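PDB 2P4H: vestitone reductase from Medicago sativa, which catalyses the NADPH-dependent, stereospecific reduction of (3R)-vestitone to the isoflavanol DMI, the penultimate step in making the phytoalexin medicarpin. Local coordinates for residues Val225-Tyr236 and Ala297-Met308; Leu62-Ile72 and Asp102-Cys111. All blocks are in the same frame, centred on the assembly; numbering follows the deposited sequence.

Contact 1 (Val225-Tyr236 and Ala297-Met308)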
loop_
_atom_site.group_PDB
_atom_site.type_symbol
_atom_site.label_atom_id
_atom_site.label_comp_id
_atom_site.label_asym_id
_atom_site.label_seq_id
_atom_site.Cartn_x
_atom_site.Cartn_y
_atom_site.Cartn_z
ATOM N N VAL A 225 8.057 1.758 -4.163
ATOM C CA VAL A 225 7.451 0.896 -5.178
ATOM C C VAL A 225 6.496 1.734 -6.028
ATOM O O VAL A 225 5.924 2.709 -5.545
ATOM C CB VAL A 225 6.660 -0.289 -4.540
ATOM C CG1 VAL A 225 5.445 0.226 -3.776
ATOM C CG2 VAL A 225 6.236 -1.279 -5.620
ATOM N N HIS A 226 6.348 1.364 -7.297
ATOM C CA HIS A 226 5.441 2.067 -8.201
ATOM C C HIS A 226 4.033 1.549 -7.901
ATOM O O HIS A 226 3.816 0.339 -7.816
ATOM C CB HIS A 226 5.813 1.767 -9.658
ATOM C CG HIS A 226 5.110 2.635 -10.656
ATOM N ND1 HIS A 226 3.740 2.643 -10.804
ATOM C CD2 HIS A 226 5.593 3.523 -11.558
ATOM C CE1 HIS A 226 3.408 3.500 -11.754
ATOM N NE2 HIS A 226 4.514 4.047 -12.227
ATOM N N VAL A 227 3.080 2.462 -7.741
ATOM C CA VAL A 227 1.712 2.070 -7.430
ATOM C C VAL A 227 1.114 1.068 -8.420
ATOM O O VAL A 227 0.361 0.180 -8.022
ATOM C CB VAL A 227 0.782 3.312 -7.319
ATOM C CG1 VAL A 227 0.591 3.963 -8.677
ATOM C CG2 VAL A 227 -0.560 2.907 -6.720
ATOM N N ASP A 228 1.441 1.189 -9.705
ATOM C CA ASP A 228 0.873 0.244 -10.658
ATOM C C ASP A 228 1.497 -1.142 -10.516
ATOM O O ASP A 228 0.868 -2.147 -10.864
ATOM C CB ASP A 228 0.998 0.750 -12.097
ATOM C CG ASP A 228 0.052 0.028 -13.039
ATOM O OD1 ASP A 228 -1.153 -0.041 -12.719
ATOM O OD2 ASP A 228 0.504 -0.474 -14.091
ATOM N N ASP A 229 2.732 -1.218 -10.024
ATOM C CA ASP A 229 3.315 -2.534 -9.807
ATOM C C ASP A 229 2.608 -3.166 -8.605
ATOM O O ASP A 229 2.481 -4.386 -8.531
ATOM C CB ASP A 229 4.827 -2.462 -9.573
ATOM C CG ASP A 229 5.621 -2.580 -10.868
ATOM O OD1 ASP A 229 5.180 -3.335 -11.763
ATOM O OD2 ASP A 229 6.685 -1.941 -10.988
ATOM N N VAL A 230 2.134 -2.343 -7.667
ATOM C CA VAL A 230 1.413 -2.893 -6.522
ATOM C C VAL A 230 0.096 -3.487 -7.026
ATOM O O VAL A 230 -0.308 -4.567 -6.596
ATOM C CB VAL A 230 1.110 -1.820 -5.451
ATOM C CG1 VAL A 230 0.270 -2.433 -4.334
ATOM C CG2 VAL A 230 2.408 -1.279 -4.875
ATOM N N ALA A 231 -0.572 -2.784 -7.941
ATOM C CA ALA A 231 -1.827 -3.283 -8.495
ATOM C C ALA A 231 -1.539 -4.568 -9.272
ATOM O O ALA A 231 -2.277 -5.546 -9.165
ATOM C CB ALA A 231 -2.459 -2.234 -9.413
ATOM N N ARG A 232 -0.458 -4.564 -10.048
ATOM C CA ARG A 232 -0.086 -5.747 -10.818
ATOM C C ARG A 232 0.217 -6.929 -9.894
ATOM O O ARG A 232 -0.136 -8.065 -10.205
ATOM C CB ARG A 232 1.127 -5.448 -11.706
ATOM C CG ARG A 232 0.817 -4.516 -12.875
ATOM C CD ARG A 232 2.038 -4.233 -13.755
ATOM N NE ARG A 232 2.558 -5.443 -14.388
ATOM C CZ ARG A 232 3.594 -6.145 -13.941
ATOM N NH1 ARG A 232 4.248 -5.758 -12.856
ATOM N NH2 ARG A 232 3.964 -7.256 -14.567
ATOM N N ALA A 233 0.858 -6.660 -8.757
ATOM C CA ALA A 233 1.186 -7.720 -7.804
ATOM C C ALA A 233 -0.084 -8.342 -7.229
ATOM O O ALA A 233 -0.138 -9.551 -7.015
ATOM C CB ALA A 233 2.057 -7.169 -6.682
ATOM N N HIS A 234 -1.098 -7.519 -6.969
ATOM C CA HIS A 234 -2.368 -8.018 -6.446
ATOM C C HIS A 234 -2.992 -8.990 -7.442
ATOM O O HIS A 234 -3.415 -10.086 -7.075
ATOM C CB HIS A 234 -3.351 -6.863 -6.199
ATOM C CG HIS A 234 -3.137 -6.142 -4.903
ATOM N ND1 HIS A 234 -3.963 -6.304 -3.811
ATOM C CD2 HIS A 234 -2.198 -5.240 -4.534
ATOM C CE1 HIS A 234 -3.542 -5.530 -2.826
ATOM N NE2 HIS A 234 -2.473 -4.874 -3.239
ATOM N N ILE A 235 -3.047 -8.586 -8.705
ATOM C CA ILE A 235 -3.632 -9.433 -9.734
ATOM C C ILE A 235 -2.814 -10.709 -9.921
ATOM O O ILE A 235 -3.370 -11.797 -10.067
ATOM C CB ILE A 235 -3.752 -8.658 -11.065
ATOM C CG1 ILE A 235 -4.750 -7.507 -10.893
ATOM C CG2 ILE A 235 -4.206 -9.593 -12.183
ATOM C CD1 ILE A 235 -4.877 -6.602 -12.109
ATOM N N TYR A 236 -1.492 -10.581 -9.894
ATOM C CA TYR A 236 -0.620 -11.739 -10.051
ATOM C C TYR A 236 -0.862 -12.779 -8.956
ATOM O O TYR A 236 -1.014 -13.972 -9.233
ATOM C CB TYR A 236 0.852 -11.311 -10.018
ATOM C CG TYR A 236 1.803 -12.467 -10.225
ATOM C CD1 TYR A 236 2.122 -12.909 -11.509
ATOM C CD2 TYR A 236 2.331 -13.161 -9.138
ATOM C CE1 TYR A 236 2.940 -14.015 -11.704
ATOM C CE2 TYR A 236 3.148 -14.274 -9.320
ATOM C CZ TYR A 236 3.449 -14.694 -10.606
ATOM O OH TYR A 236 4.263 -15.788 -10.789
ATOM N N ALA A 297 8.796 -16.012 -6.788
ATOM C CA ALA A 297 7.469 -16.566 -7.014
ATOM C C ALA A 297 6.996 -16.355 -8.444
ATOM O O ALA A 297 5.923 -16.826 -8.816
ATOM C CB ALA A 297 6.466 -15.960 -6.035
ATOM N N GLY A 298 7.785 -15.635 -9.237
ATOM C CA GLY A 298 7.418 -15.427 -10.627
ATOM C C GLY A 298 6.910 -14.057 -11.028
ATOM O O GLY A 298 6.727 -13.802 -12.218
ATOM N N PHE A 299 6.668 -13.180 -10.059
ATOM C CA PHE A 299 6.192 -11.836 -10.368
ATOM C C PHE A 299 7.321 -11.003 -10.963
ATOM O O PHE A 299 8.466 -11.098 -10.532
ATOM C CB PHE A 299 5.678 -11.144 -9.103
ATOM C CG PHE A 299 5.192 -9.740 -9.342
ATOM C CD1 PHE A 299 4.034 -9.508 -10.079
ATOM C CD2 PHE A 299 5.906 -8.649 -8.852
ATOM C CE1 PHE A 299 3.594 -8.205 -10.326
ATOM C CE2 PHE A 299 5.472 -7.340 -9.096
ATOM C CZ PHE A 299 4.315 -7.122 -9.833
ATOM N N ASP A 300 6.993 -10.186 -11.956
ATOM C CA ASP A 300 7.988 -9.328 -12.589
ATOM C C ASP A 300 7.550 -7.877 -12.485
ATOM O O ASP A 300 6.431 -7.535 -12.866
ATOM C CB ASP A 300 8.159 -9.692 -14.068
ATOM C CG ASP A 300 8.723 -11.084 -14.266
ATOM O OD1 ASP A 300 8.043 -12.063 -13.898
ATOM O OD2 ASP A 300 9.849 -11.199 -14.795
ATOM N N PHE A 301 8.429 -7.030 -11.959
ATOM C CA PHE A 301 8.118 -5.614 -11.849
ATOM C C PHE A 301 8.221 -4.974 -13.226
ATOM O O PHE A 301 9.142 -5.263 -13.993
ATOM C CB PHE A 301 9.058 -4.919 -10.862
ATOM C CG PHE A 301 8.740 -5.219 -9.428
ATOM C CD1 PHE A 301 9.213 -6.377 -8.820
ATOM C CD2 PHE A 301 7.904 -4.376 -8.705
ATOM C CE1 PHE A 301 8.851 -6.695 -7.511
ATOM C CE2 PHE A 301 7.534 -4.682 -7.396
ATOM C CZ PHE A 301 8.006 -5.843 -6.798
ATOM N N LYS A 302 7.269 -4.100 -13.525
ATOM C CA LYS A 302 7.196 -3.429 -14.818
ATOM C C LYS A 302 7.844 -2.048 -14.876
ATOM O O LYS A 302 8.359 -1.644 -15.922
ATOM C CB LYS A 302 5.725 -3.312 -15.224
ATOM C CG LYS A 302 5.460 -2.499 -16.483
ATOM C CD LYS A 302 3.975 -2.486 -16.811
ATOM C CE LYS A 302 3.679 -1.633 -18.037
ATOM N NZ LYS A 302 2.232 -1.636 -18.382
ATOM N N TYR A 303 7.848 -1.338 -13.754
ATOM C CA TYR A 303 8.371 0.023 -13.721
ATOM C C TYR A 303 9.728 0.245 -13.072
ATOM O O TYR A 303 10.130 -0.476 -12.162
ATOM C CB TYR A 303 7.336 0.920 -13.047
ATOM C CG TYR A 303 5.984 0.840 -13.705
ATOM C CD1 TYR A 303 5.698 1.600 -14.839
ATOM C CD2 TYR A 303 5.000 -0.021 -13.224
ATOM C CE1 TYR A 303 4.465 1.506 -15.474
ATOM C CE2 TYR A 303 3.762 -0.126 -13.854
ATOM C CZ TYR A 303 3.501 0.643 -14.978
ATOM O OH TYR A 303 2.279 0.552 -15.597
ATOM N N THR A 304 10.419 1.272 -13.555
ATOM C CA THR A 304 11.722 1.648 -13.035
ATOM C C THR A 304 11.544 2.802 -12.054
ATOM O O THR A 304 10.460 3.387 -11.950
ATOM C CB THR A 304 12.644 2.145 -14.159
ATOM O OG1 THR A 304 12.083 3.335 -14.733
ATOM C CG2 THR A 304 12.794 1.084 -15.243
ATOM N N ILE A 305 12.614 3.128 -11.340
ATOM C CA ILE A 305 12.586 4.234 -10.398
ATOM C C ILE A 305 12.261 5.517 -11.166
ATOM O O ILE A 305 11.498 6.360 -10.690
ATOM C CB ILE A 305 13.944 4.386 -9.678
ATOM C CG1 ILE A 305 14.147 3.225 -8.700
ATOM C CG2 ILE A 305 14.004 5.717 -8.944
ATOM C CD1 ILE A 305 15.514 3.210 -8.027
ATOM N N GLU A 306 12.827 5.664 -12.360
ATOM C CA GLU A 306 12.563 6.850 -13.166
ATOM C C GLU A 306 11.081 6.940 -13.542
ATOM O O GLU A 306 10.494 8.024 -13.500
ATOM C CB GLU A 306 13.444 6.846 -14.421
ATOM C CG GLU A 306 14.938 6.967 -14.120
ATOM C CD GLU A 306 15.660 5.624 -14.051
ATOM O OE1 GLU A 306 15.141 4.672 -13.426
ATOM O OE2 GLU A 306 16.768 5.526 -14.618
ATOM N N ASP A 307 10.475 5.806 -13.894
ATOM C CA ASP A 307 9.054 5.779 -14.251
ATOM C C ASP A 307 8.209 6.231 -13.066
ATOM O O ASP A 307 7.261 7.003 -13.210
ATOM C CB ASP A 307 8.583 4.368 -14.621
ATOM C CG ASP A 307 9.229 3.829 -15.876
ATOM O OD1 ASP A 307 9.578 4.626 -16.772
ATOM O OD2 ASP A 307 9.358 2.588 -15.969
ATOM N N MET A 308 8.553 5.716 -11.890
ATOM C CA MET A 308 7.831 6.036 -10.666
ATOM C C MET A 308 7.825 7.536 -10.374
ATOM O O MET A 308 6.767 8.125 -10.130
ATOM C CB MET A 308 8.458 5.270 -9.502
ATOM C CG MET A 308 7.825 5.546 -8.153
ATOM S SD MET A 308 8.720 4.716 -6.831
ATOM C CE MET A 308 10.305 5.538 -6.937
HETATM O O HOH W 1 -0.037 -1.749 -16.333
#
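His226 and Tyr303 lie face to face at the tight end of this contact, their ring centroids 3.9 Å apart and their planes tilted by only 17°. His226 is the N-cap of helix 227-239, and two hydrogen bonds help to fix the imidazole's rotation: Asp228 N to ND1, in the ring plane, and one between NE2 and Asp311 OD2. Tyr303 OH reaches past the stack to donate to Asp228 OD2 at 2.5 Å, on the anti side but clearly out of the plane of a carboxylate whose OD1 is held by Trp16. Next to it Asp229 works as a fork for the extended chain: OD1 takes Lys302 N at 2.8 Å in a nearly straight bond (171°), and OD2 takes Tyr303 N at 3.1 Å, both on the syn sides. A short, two-pronged acceptor suits this place, where two consecutive amides face a helix.

Arg232 bends at chi3 (62°) to lay its guanidinium end-on to Asp300 O, which accepts from NH1 at 2.8 Å and from NH2 as well; NH1 also forms a salt bridge with Asp229 OD1. Beside Arg232, the Phe299 ring lies against the helix, with Ala233 CB over one face, small enough to let the ring come close. The edge of Phe299 turns toward the face of Tyr236, while Tyr236 OH donates to Ala297 O at 2.8 Å.

The outer side is looser: Lys302 runs fully extended over the other face of Tyr303, and its NZ reaches Asp228 OD2 through a water, 3.1 Å from NZ. Helix 227-239 lies between 297-308 and helix 12-23, where Val227 and Ala231 touch Trp16 and Ser20, while Met308 of helix 305-319 packs on strands 189-191 and 252-255.

Contact 2 (Leu62-Ile72 and Asp102-Cys111)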
loop_
_atom_site.group_PDB
_atom_site.type_symbol
_atom_site.label_atom_id
_atom_site.label_comp_id
_atom_site.label_asym_id
_atom_site.label_seq_id
_atom_site.Cartn_x
_atom_site.Cartn_y
_atom_site.Cartn_z
ATOM N N LEU A 62 -16.207 -1.625 8.749
ATOM C CA LEU A 62 -15.043 -2.484 8.930
ATOM C C LEU A 62 -15.137 -3.521 10.041
ATOM O O LEU A 62 -14.617 -4.625 9.898
ATOM C CB LEU A 62 -13.791 -1.630 9.151
ATOM C CG LEU A 62 -13.323 -0.773 7.971
ATOM C CD1 LEU A 62 -12.129 0.067 8.401
ATOM C CD2 LEU A 62 -12.958 -1.663 6.789
ATOM N N SER A 63 -15.799 -3.178 11.140
ATOM C CA SER A 63 -15.913 -4.096 12.269
ATOM C C SER A 63 -17.039 -5.130 12.201
ATOM O O SER A 63 -16.994 -6.132 12.912
ATOM C CB SER A 63 -16.050 -3.300 13.571
ATOM O OG SER A 63 -14.901 -2.503 13.807
ATOM N N ASN A 64 -18.044 -4.896 11.361
ATOM C CA ASN A 64 -19.167 -5.831 11.256
ATOM C C ASN A 64 -19.042 -6.766 10.059
ATOM O O ASN A 64 -19.323 -6.380 8.926
ATOM C CB ASN A 64 -20.490 -5.066 11.167
ATOM C CG ASN A 64 -21.691 -5.990 11.050
ATOM O OD1 ASN A 64 -21.576 -7.206 11.218
ATOM N ND2 ASN A 64 -22.857 -5.413 10.770
ATOM N N PRO A 65 -18.628 -8.019 10.301
ATOM C CA PRO A 65 -18.472 -8.993 9.216
ATOM C C PRO A 65 -19.705 -9.116 8.320
ATOM O O PRO A 65 -19.592 -9.145 7.096
ATOM C CB PRO A 65 -18.167 -10.294 9.959
ATOM C CG PRO A 65 -17.469 -9.820 11.195
ATOM C CD PRO A 65 -18.301 -8.628 11.601
ATOM N N ASP A 66 -20.884 -9.182 8.928
ATOM C CA ASP A 66 -22.108 -9.320 8.152
ATOM C C ASP A 66 -22.360 -8.171 7.182
ATOM O O ASP A 66 -22.998 -8.362 6.149
ATOM C CB ASP A 66 -23.316 -9.466 9.076
ATOM C CG ASP A 66 -24.601 -9.695 8.307
ATOM O OD1 ASP A 66 -24.741 -10.773 7.688
ATOM O OD2 ASP A 66 -25.463 -8.794 8.309
ATOM N N SER A 67 -21.867 -6.979 7.504
ATOM C CA SER A 67 -22.073 -5.829 6.630
ATOM C C SER A 67 -21.315 -5.974 5.308
ATOM O O SER A 67 -21.518 -5.185 4.385
ATOM C CB SER A 67 -21.648 -4.533 7.330
ATOM O OG SER A 67 -20.237 -4.392 7.359
ATOM N N PHE A 68 -20.446 -6.980 5.226
ATOM C CA PHE A 68 -19.666 -7.239 4.013
ATOM C C PHE A 68 -20.222 -8.398 3.187
ATOM O O PHE A 68 -19.750 -8.651 2.080
ATOM C CB PHE A 68 -18.213 -7.573 4.370
ATOM C CG PHE A 68 -17.404 -6.388 4.800
ATOM C CD1 PHE A 68 -16.929 -5.476 3.859
ATOM C CD2 PHE A 68 -17.117 -6.179 6.144
ATOM C CE1 PHE A 68 -16.181 -4.370 4.255
ATOM C CE2 PHE A 68 -16.370 -5.076 6.551
ATOM C CZ PHE A 68 -15.902 -4.170 5.603
ATOM N N ALA A 69 -21.214 -9.102 3.725
ATOM C CA ALA A 69 -21.791 -10.255 3.037
ATOM C C ALA A 69 -22.166 -10.006 1.579
ATOM O O ALA A 69 -21.769 -10.765 0.696
ATOM C CB ALA A 69 -23.006 -10.769 3.809
ATOM N N ALA A 70 -22.923 -8.947 1.322
ATOM C CA ALA A 70 -23.334 -8.642 -0.042
ATOM C C ALA A 70 -22.157 -8.225 -0.924
ATOM O O ALA A 70 -22.079 -8.607 -2.092
ATOM C CB ALA A 70 -24.393 -7.544 -0.032
ATOM N N ALA A 71 -21.240 -7.446 -0.357
ATOM C CA ALA A 71 -20.086 -6.965 -1.105
ATOM C C ALA A 71 -19.126 -8.052 -1.580
ATOM O O ALA A 71 -18.458 -7.879 -2.601
ATOM C CB ALA A 71 -19.326 -5.935 -0.273
ATOM N N ILE A 72 -19.045 -9.167 -0.857
ATOM C CA ILE A 72 -18.135 -10.241 -1.254
ATOM C C ILE A 72 -18.832 -11.412 -1.937
ATOM O O ILE A 72 -18.178 -12.353 -2.389
ATOM C CB ILE A 72 -17.333 -10.791 -0.047
ATOM C CG1 ILE A 72 -18.262 -11.537 0.916
ATOM C CG2 ILE A 72 -16.620 -9.646 0.664
ATOM C CD1 ILE A 72 -17.522 -12.315 1.996
ATOM N N ASP A 102 -10.282 -5.548 14.821
ATOM C CA ASP A 102 -11.620 -5.692 14.260
ATOM C C ASP A 102 -11.700 -5.172 12.824
ATOM O O ASP A 102 -12.356 -5.779 11.977
ATOM C CB ASP A 102 -12.636 -4.955 15.139
ATOM C CG ASP A 102 -12.827 -5.620 16.492
ATOM O OD1 ASP A 102 -11.900 -6.323 16.946
ATOM O OD2 ASP A 102 -13.898 -5.432 17.110
ATOM N N GLY A 103 -11.029 -4.057 12.553
ATOM C CA GLY A 103 -11.046 -3.481 11.218
ATOM C C GLY A 103 -10.284 -4.319 10.209
ATOM O O GLY A 103 -10.647 -4.392 9.033
ATOM N N ALA A 104 -9.212 -4.949 10.668
ATOM C CA ALA A 104 -8.412 -5.792 9.795
ATOM C C ALA A 104 -9.143 -7.101 9.519
ATOM O O ALA A 104 -9.106 -7.614 8.399
ATOM C CB ALA A 104 -7.066 -6.085 10.444
ATOM N N LEU A 105 -9.826 -7.620 10.537
ATOM C CA LEU A 105 -10.524 -8.898 10.424
ATOM C C LEU A 105 -11.972 -8.908 9.954
ATOM O O LEU A 105 -12.459 -9.953 9.533
ATOM C CB LEU A 105 -10.460 -9.642 11.761
ATOM C CG LEU A 105 -9.076 -9.983 12.314
ATOM C CD1 LEU A 105 -9.236 -10.735 13.626
ATOM C CD2 LEU A 105 -8.303 -10.823 11.313
ATOM N N GLY A 106 -12.654 -7.770 10.026
ATOM C CA GLY A 106 -14.054 -7.717 9.628
ATOM C C GLY A 106 -14.414 -8.433 8.339
ATOM O O GLY A 106 -15.182 -9.404 8.331
ATOM N N ILE A 107 -13.859 -7.961 7.232
ATOM C CA ILE A 107 -14.159 -8.566 5.948
ATOM C C ILE A 107 -13.533 -9.958 5.802
ATOM O O ILE A 107 -14.025 -10.790 5.039
ATOM C CB ILE A 107 -13.737 -7.623 4.793
ATOM C CG1 ILE A 107 -14.212 -8.194 3.455
ATOM C CG2 ILE A 107 -12.229 -7.379 4.827
ATOM C CD1 ILE A 107 -14.070 -7.229 2.296
ATOM N N LEU A 108 -12.460 -10.229 6.542
ATOM C CA LEU A 108 -11.840 -11.550 6.483
ATOM C C LEU A 108 -12.777 -12.572 7.147
ATOM O O LEU A 108 -12.931 -13.697 6.666
ATOM C CB LEU A 108 -10.477 -11.536 7.185
ATOM C CG LEU A 108 -9.682 -12.847 7.203
ATOM C CD1 LEU A 108 -9.410 -13.334 5.785
ATOM C CD2 LEU A 108 -8.373 -12.620 7.946
ATOM N N LYS A 109 -13.406 -12.180 8.252
ATOM C CA LYS A 109 -14.341 -13.069 8.936
ATOM C C LYS A 109 -15.520 -13.365 8.011
ATOM O O LYS A 109 -16.033 -14.484 7.978
ATOM C CB LYS A 109 -14.843 -12.422 10.230
ATOM C CG LYS A 109 -13.806 -12.366 11.340
ATOM C CD LYS A 109 -14.317 -11.561 12.524
ATOM C CE LYS A 109 -13.302 -11.519 13.651
ATOM N NZ LYS A 109 -13.776 -10.671 14.782
ATOM N N ALA A 110 -15.939 -12.359 7.253
ATOM C CA ALA A 110 -17.054 -12.523 6.323
ATOM C C ALA A 110 -16.709 -13.535 5.234
ATOM O O ALA A 110 -17.592 -14.197 4.684
ATOM C CB ALA A 110 -17.407 -11.182 5.690
ATOM N N CYS A 111 -15.416 -13.651 4.938
ATOM C CA CYS A 111 -14.910 -14.549 3.903
ATOM C C CYS A 111 -14.911 -16.023 4.301
ATOM O O CYS A 111 -14.790 -16.898 3.445
ATOM C CB CYS A 111 -13.486 -14.122 3.512
ATOM S SG CYS A 111 -12.818 -14.881 2.009
HETATM O O HOH W 2 -13.000 -5.281 7.791
HETATM O O HOH W 3 -14.393 -7.670 12.911
HETATM O O HOH W 4 -14.764 -2.897 16.646
#
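The Phe68 ring carries Ile107 on one face, with CB 3.8 Å from the ring centroid and only 6° off its normal; Leu62 CA and Pro65 O lie at its edge, near its plane. This CH-pi contact belongs to the Rossmann fold of the NAD(P)-dependent epimerase/dehydratase family, where helix 95-111 and the turns of 62-72 pack together beside the parallel sheet. With CG1 anti to the backbone N (chi1 -173°), Ile107 sends CD1 along the ring to Phe68 CD1, 3.7 Å away, and on to Ile72 CG2. The two isoleucines slide past each other in opposite directions and also touch Ile78 and Cys5 of strands 77-80 and 3-7. A branched apolar chain suits Ile107, set between ring and sheet, while Ile72 packs on Ile107, Ala110 and the sheet.

Farther along, Ala110 CB meets Phe68 CB at 3.9 Å; the small methyl lets Phe68, Ile72 CD1 and the Pro65 carbonyl all come close, with Pro65 O 3.3 Å from Ala110 CB. Pro65 lies alongside Lys109, its CG 3.8 Å from Lys109 CB, which gives the aliphatic part of the lysine an apolar companion at the more exposed margin.

Glycines let the backbones approach closely. Gly106 CA points a hydrogen at Leu62 O, 3.2 Å away with an angle of 163° at the hydrogen; with no side chain, Gly106 lets the Leu62 carbonyl come right up to its CA. Gly103 CA packs against Leu62 CB. Water bridges make the polar links here: one water joins Ser63 O to Asp102 O, and another links Ser63 OG to Asp102 OD2, which also pairs with Lys98. At the helix kink, a third water donates to Leu62 O and Gly103 O and accepts from Ile107 N at 2.9 Å.

Contacts 1 and 2 are separate: their centres lie 28 Å apart, their nearest atoms about 12 Å, and in sequence contact 2 is complete before contact 1 begins. Contact 2 packs against strands 3-7 and 77-80 of the seven-stranded sheet, and contact 1 touches helix 12-23, which starts in the predicted NADP(+)-binding stretch. Both lie near residues thought to bind NADP(+): the Leu62 side chain is about 7 Å from Gly8 and from the Arg33 side chain, and the Val225 side chain about 8 Å from that of Leu13, all three predicted, and about 12 Å from that of Tyr160, inferred by similarity. Contact 1 relies on direct polar bonds and aromatic stacking, contact 2 on apolar packing and bridging waters.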